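Long-range contact in CRISPR-associated protein, Cse2 family (Meiothermus ruber, PDB 3WA8), which probably binds G-rich crRNA sequence and stabilises the R-loop as the Cse2 (CasB) subunit of a type I-E CRISPR interference complex: residues V68-E80 / E153-L166. Residues are numbered along the deposited sequence; the frame is centred on the assembly and turned at random.
Sequences VAGLWASTVSSSE and ESQDDIRIYWSELL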
# COMPACT_ATOMS: atom_id res chain seq x y z
N VAL A 68 -3.22 -6.34 0.01
CA VAL A 68 -2.64 -5.56 1.09
C VAL A 68 -2.28 -6.51 2.23
O VAL A 68 -1.23 -6.35 2.89
CB VAL A 68 -3.51 -4.36 1.57
CG1 VAL A 68 -3.00 -3.82 2.86
CG2 VAL A 68 -3.48 -3.25 0.55
N ALA A 69 -3.13 -7.51 2.43
CA ALA A 69 -2.84 -8.49 3.45
C ALA A 69 -1.47 -9.12 3.18
O ALA A 69 -0.58 -9.14 4.06
CB ALA A 69 -3.91 -9.51 3.46
N GLY A 70 -1.27 -9.58 1.95
CA GLY A 70 -0.02 -10.26 1.60
C GLY A 70 1.18 -9.37 1.80
O GLY A 70 2.19 -9.80 2.37
N LEU A 71 1.08 -8.12 1.34
CA LEU A 71 2.22 -7.23 1.44
C LEU A 71 2.50 -6.97 2.91
O LEU A 71 3.65 -6.98 3.34
CB LEU A 71 1.98 -5.92 0.71
CG LEU A 71 1.92 -6.08 -0.81
CD1 LEU A 71 1.33 -4.83 -1.53
CD2 LEU A 71 3.28 -6.49 -1.34
N TRP A 72 1.43 -6.76 3.67
CA TRP A 72 1.57 -6.42 5.05
C TRP A 72 2.22 -7.61 5.73
O TRP A 72 3.13 -7.47 6.54
CB TRP A 72 0.20 -6.09 5.64
CG TRP A 72 0.22 -6.07 7.11
CD1 TRP A 72 0.70 -5.07 7.90
CD2 TRP A 72 -0.21 -7.12 7.99
NE1 TRP A 72 0.60 -5.45 9.23
CE2 TRP A 72 0.04 -6.69 9.31
CE3 TRP A 72 -0.78 -8.38 7.80
CZ2 TRP A 72 -0.28 -7.47 10.43
CZ3 TRP A 72 -1.09 -9.17 8.92
CH2 TRP A 72 -0.84 -8.70 10.21
N ALA A 73 1.75 -8.81 5.36
CA ALA A 73 2.23 -10.06 5.95
C ALA A 73 3.69 -10.30 5.58
O ALA A 73 4.33 -11.18 6.12
CB ALA A 73 1.37 -11.18 5.46
N SER A 74 4.22 -9.49 4.67
CA SER A 74 5.60 -9.64 4.22
C SER A 74 6.50 -8.61 4.83
O SER A 74 7.72 -8.67 4.67
CB SER A 74 5.69 -9.47 2.71
OG SER A 74 5.01 -10.51 2.06
N THR A 75 5.93 -7.65 5.54
CA THR A 75 6.70 -6.49 5.94
C THR A 75 7.93 -6.74 6.80
O THR A 75 8.04 -7.73 7.49
CB THR A 75 5.84 -5.40 6.61
OG1 THR A 75 6.66 -4.22 6.72
CG2 THR A 75 5.35 -5.85 7.99
N VAL A 76 8.84 -5.79 6.76
CA VAL A 76 10.10 -5.90 7.45
C VAL A 76 10.44 -4.55 8.10
O VAL A 76 11.43 -4.43 8.82
CB VAL A 76 11.20 -6.36 6.44
CG1 VAL A 76 12.50 -5.65 6.65
CG2 VAL A 76 11.37 -7.86 6.51
N SER A 77 9.61 -3.54 7.84
CA SER A 77 9.92 -2.16 8.21
C SER A 77 9.88 -1.97 9.72
O SER A 77 9.06 -2.57 10.42
CB SER A 77 8.92 -1.21 7.60
OG SER A 77 7.93 -0.92 8.56
N SER A 78 10.76 -1.09 10.21
CA SER A 78 10.80 -0.74 11.62
C SER A 78 9.52 -0.02 12.03
O SER A 78 9.02 -0.19 13.13
CB SER A 78 12.04 0.08 11.95
OG SER A 78 12.36 0.95 10.88
N SER A 79 8.98 0.75 11.10
CA SER A 79 7.75 1.48 11.31
C SER A 79 6.58 0.58 11.69
O SER A 79 5.75 0.99 12.49
CB SER A 79 7.41 2.30 10.08
OG SER A 79 8.46 3.21 9.80
N GLU A 80 6.53 -0.64 11.16
CA GLU A 80 5.47 -1.57 11.57
C GLU A 80 5.67 -2.06 13.01
O GLU A 80 4.71 -2.42 13.69
CB GLU A 80 5.34 -2.74 10.60
CG GLU A 80 4.59 -3.96 11.15
CD GLU A 80 3.06 -3.86 11.04
OE1 GLU A 80 2.52 -2.91 10.44
OE2 GLU A 80 2.39 -4.78 11.57
N GLU A 153 10.80 -1.35 1.15
CA GLU A 153 11.11 -2.12 2.37
C GLU A 153 12.61 -2.36 2.53
O GLU A 153 13.08 -2.62 3.62
CB GLU A 153 10.35 -3.45 2.37
CG GLU A 153 8.82 -3.33 2.49
CD GLU A 153 8.28 -3.57 3.89
OE1 GLU A 153 9.02 -4.05 4.76
OE2 GLU A 153 7.08 -3.30 4.13
N SER A 154 13.36 -2.27 1.44
CA SER A 154 14.81 -2.26 1.51
C SER A 154 15.36 -1.10 2.30
O SER A 154 16.40 -1.24 2.92
CB SER A 154 15.43 -2.20 0.12
OG SER A 154 15.28 -3.44 -0.54
N GLN A 155 14.72 0.07 2.23
CA GLN A 155 15.14 1.16 3.12
C GLN A 155 14.49 0.90 4.45
O GLN A 155 13.31 0.58 4.53
CB GLN A 155 14.77 2.54 2.63
CG GLN A 155 15.32 2.88 1.29
CD GLN A 155 16.80 2.83 1.24
OE1 GLN A 155 17.38 2.10 0.43
NE2 GLN A 155 17.45 3.60 2.09
N ASP A 156 15.26 1.01 5.50
CA ASP A 156 14.78 0.52 6.77
C ASP A 156 13.71 1.44 7.36
O ASP A 156 12.74 0.98 7.97
CB ASP A 156 15.96 0.35 7.72
CG ASP A 156 15.59 -0.43 8.93
OD1 ASP A 156 14.47 -0.99 8.94
OD2 ASP A 156 16.42 -0.48 9.86
N ASP A 157 13.89 2.74 7.11
CA ASP A 157 13.29 3.79 7.91
C ASP A 157 12.02 4.35 7.31
O ASP A 157 11.50 5.32 7.83
CB ASP A 157 14.30 4.92 8.08
CG ASP A 157 15.67 4.42 8.56
OD1 ASP A 157 16.00 3.24 8.30
OD2 ASP A 157 16.42 5.20 9.19
N ILE A 158 11.53 3.77 6.22
CA ILE A 158 10.37 4.35 5.55
C ILE A 158 9.07 3.64 5.91
O ILE A 158 8.93 2.43 5.70
CB ILE A 158 10.54 4.31 4.04
CG1 ILE A 158 11.70 5.21 3.65
CG2 ILE A 158 9.24 4.73 3.34
CD1 ILE A 158 12.08 5.12 2.22
N ARG A 159 8.12 4.39 6.44
CA ARG A 159 6.84 3.85 6.85
C ARG A 159 5.90 3.76 5.67
O ARG A 159 5.82 4.70 4.92
CB ARG A 159 6.23 4.75 7.93
CG ARG A 159 4.76 4.47 8.20
CD ARG A 159 4.34 4.83 9.62
NE ARG A 159 2.92 4.54 9.81
CZ ARG A 159 2.16 5.09 10.76
NH1 ARG A 159 2.66 5.95 11.63
NH2 ARG A 159 0.89 4.76 10.82
N ILE A 160 5.18 2.64 5.52
CA ILE A 160 4.10 2.54 4.53
C ILE A 160 2.77 2.51 5.26
O ILE A 160 2.53 1.58 6.03
CB ILE A 160 4.16 1.24 3.70
CG1 ILE A 160 5.27 1.32 2.65
CG2 ILE A 160 2.84 0.97 3.01
CD1 ILE A 160 5.69 -0.03 2.13
N TYR A 161 1.91 3.51 5.04
CA TYR A 161 0.62 3.48 5.71
C TYR A 161 -0.34 2.51 5.02
O TYR A 161 -0.99 2.84 4.02
CB TYR A 161 0.04 4.88 5.86
CG TYR A 161 0.97 5.86 6.52
CD1 TYR A 161 0.78 6.27 7.84
CD2 TYR A 161 2.05 6.40 5.83
CE1 TYR A 161 1.65 7.21 8.46
CE2 TYR A 161 2.92 7.34 6.44
CZ TYR A 161 2.71 7.72 7.75
OH TYR A 161 3.56 8.63 8.30
N TRP A 162 -0.44 1.29 5.54
CA TRP A 162 -1.28 0.29 4.91
C TRP A 162 -2.76 0.65 4.76
O TRP A 162 -3.33 0.43 3.70
CB TRP A 162 -1.13 -1.03 5.60
CG TRP A 162 0.28 -1.43 5.66
CD1 TRP A 162 1.12 -1.28 6.71
CD2 TRP A 162 1.06 -2.04 4.61
NE1 TRP A 162 2.37 -1.78 6.40
CE2 TRP A 162 2.36 -2.24 5.11
CE3 TRP A 162 0.77 -2.45 3.29
CZ2 TRP A 162 3.38 -2.83 4.36
CZ3 TRP A 162 1.78 -3.04 2.54
CH2 TRP A 162 3.07 -3.22 3.09
N SER A 163 -3.38 1.22 5.78
CA SER A 163 -4.79 1.51 5.60
C SER A 163 -5.02 2.51 4.47
O SER A 163 -5.92 2.34 3.63
CB SER A 163 -5.45 1.95 6.90
OG SER A 163 -5.03 3.24 7.22
N GLU A 164 -4.18 3.54 4.40
CA GLU A 164 -4.30 4.48 3.29
C GLU A 164 -4.00 3.76 1.96
O GLU A 164 -4.68 4.02 0.96
CB GLU A 164 -3.43 5.73 3.48
CG GLU A 164 -4.12 6.88 4.25
CD GLU A 164 -3.97 6.80 5.82
OE1 GLU A 164 -3.63 5.71 6.36
OE2 GLU A 164 -4.22 7.84 6.51
N LEU A 165 -3.02 2.85 1.96
CA LEU A 165 -2.71 2.12 0.74
C LEU A 165 -3.95 1.38 0.22
O LEU A 165 -4.35 1.52 -0.97
CB LEU A 165 -1.54 1.15 0.93
CG LEU A 165 -1.04 0.49 -0.37
CD1 LEU A 165 -0.46 1.52 -1.32
CD2 LEU A 165 0.01 -0.60 -0.11
N LEU A 166 -4.62 0.65 1.11
CA LEU A 166 -5.80 -0.10 0.71
C LEU A 166 -6.90 0.81 0.16
O LEU A 166 -7.44 0.54 -0.91
CB LEU A 166 -6.30 -0.98 1.86
CG LEU A 166 -7.62 -1.70 1.63
CD1 LEU A 166 -7.54 -2.67 0.44
CD2 LEU A 166 -8.02 -2.39 2.91
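Thr75 OG1 is gripped twice, donating to the syn lone pair of Glu153 OE2 at 2.8 Å and accepting from Ser77 N at 3.2 Å, which closes an ST turn in the loop after helix 59-72. With chi1 at -169° the hydroxyl of Thr75 swings opposite the backbone N and faces Glu153. The other carboxylate oxygen, Glu153 OE1, takes Val76 N at 2.7 Å, from the syn side and 24° out of the carboxylate plane. With an alanine in place of Glu153, Thr75 OG1 and Val76 N would probably be left without the carboxylate they share, and the turn freer to shift. Farther along, Ser78 OG donates to Asp156 O from above the carbonyl plane. The apolar half centres on Trp162, whose indole enters as a knob among Val68, Leu71, Trp72 and Glu80. Trp72 turns its edge to one face of that indole, with planes at 84°, and Trp72 CA lies over the six-membered ring of Trp162; Ile160 CG2 covers the opposite face. Trp72 NE1 donates to Glu80 OE2, and Glu80 OE1 forms a salt bridge with Arg19. The nearly antiparallel helical segments 68-72 and 162-166 thus meet through a T-shaped tryptophan pair and a knob-into-hole contact, within the all-helical Cse2 fold.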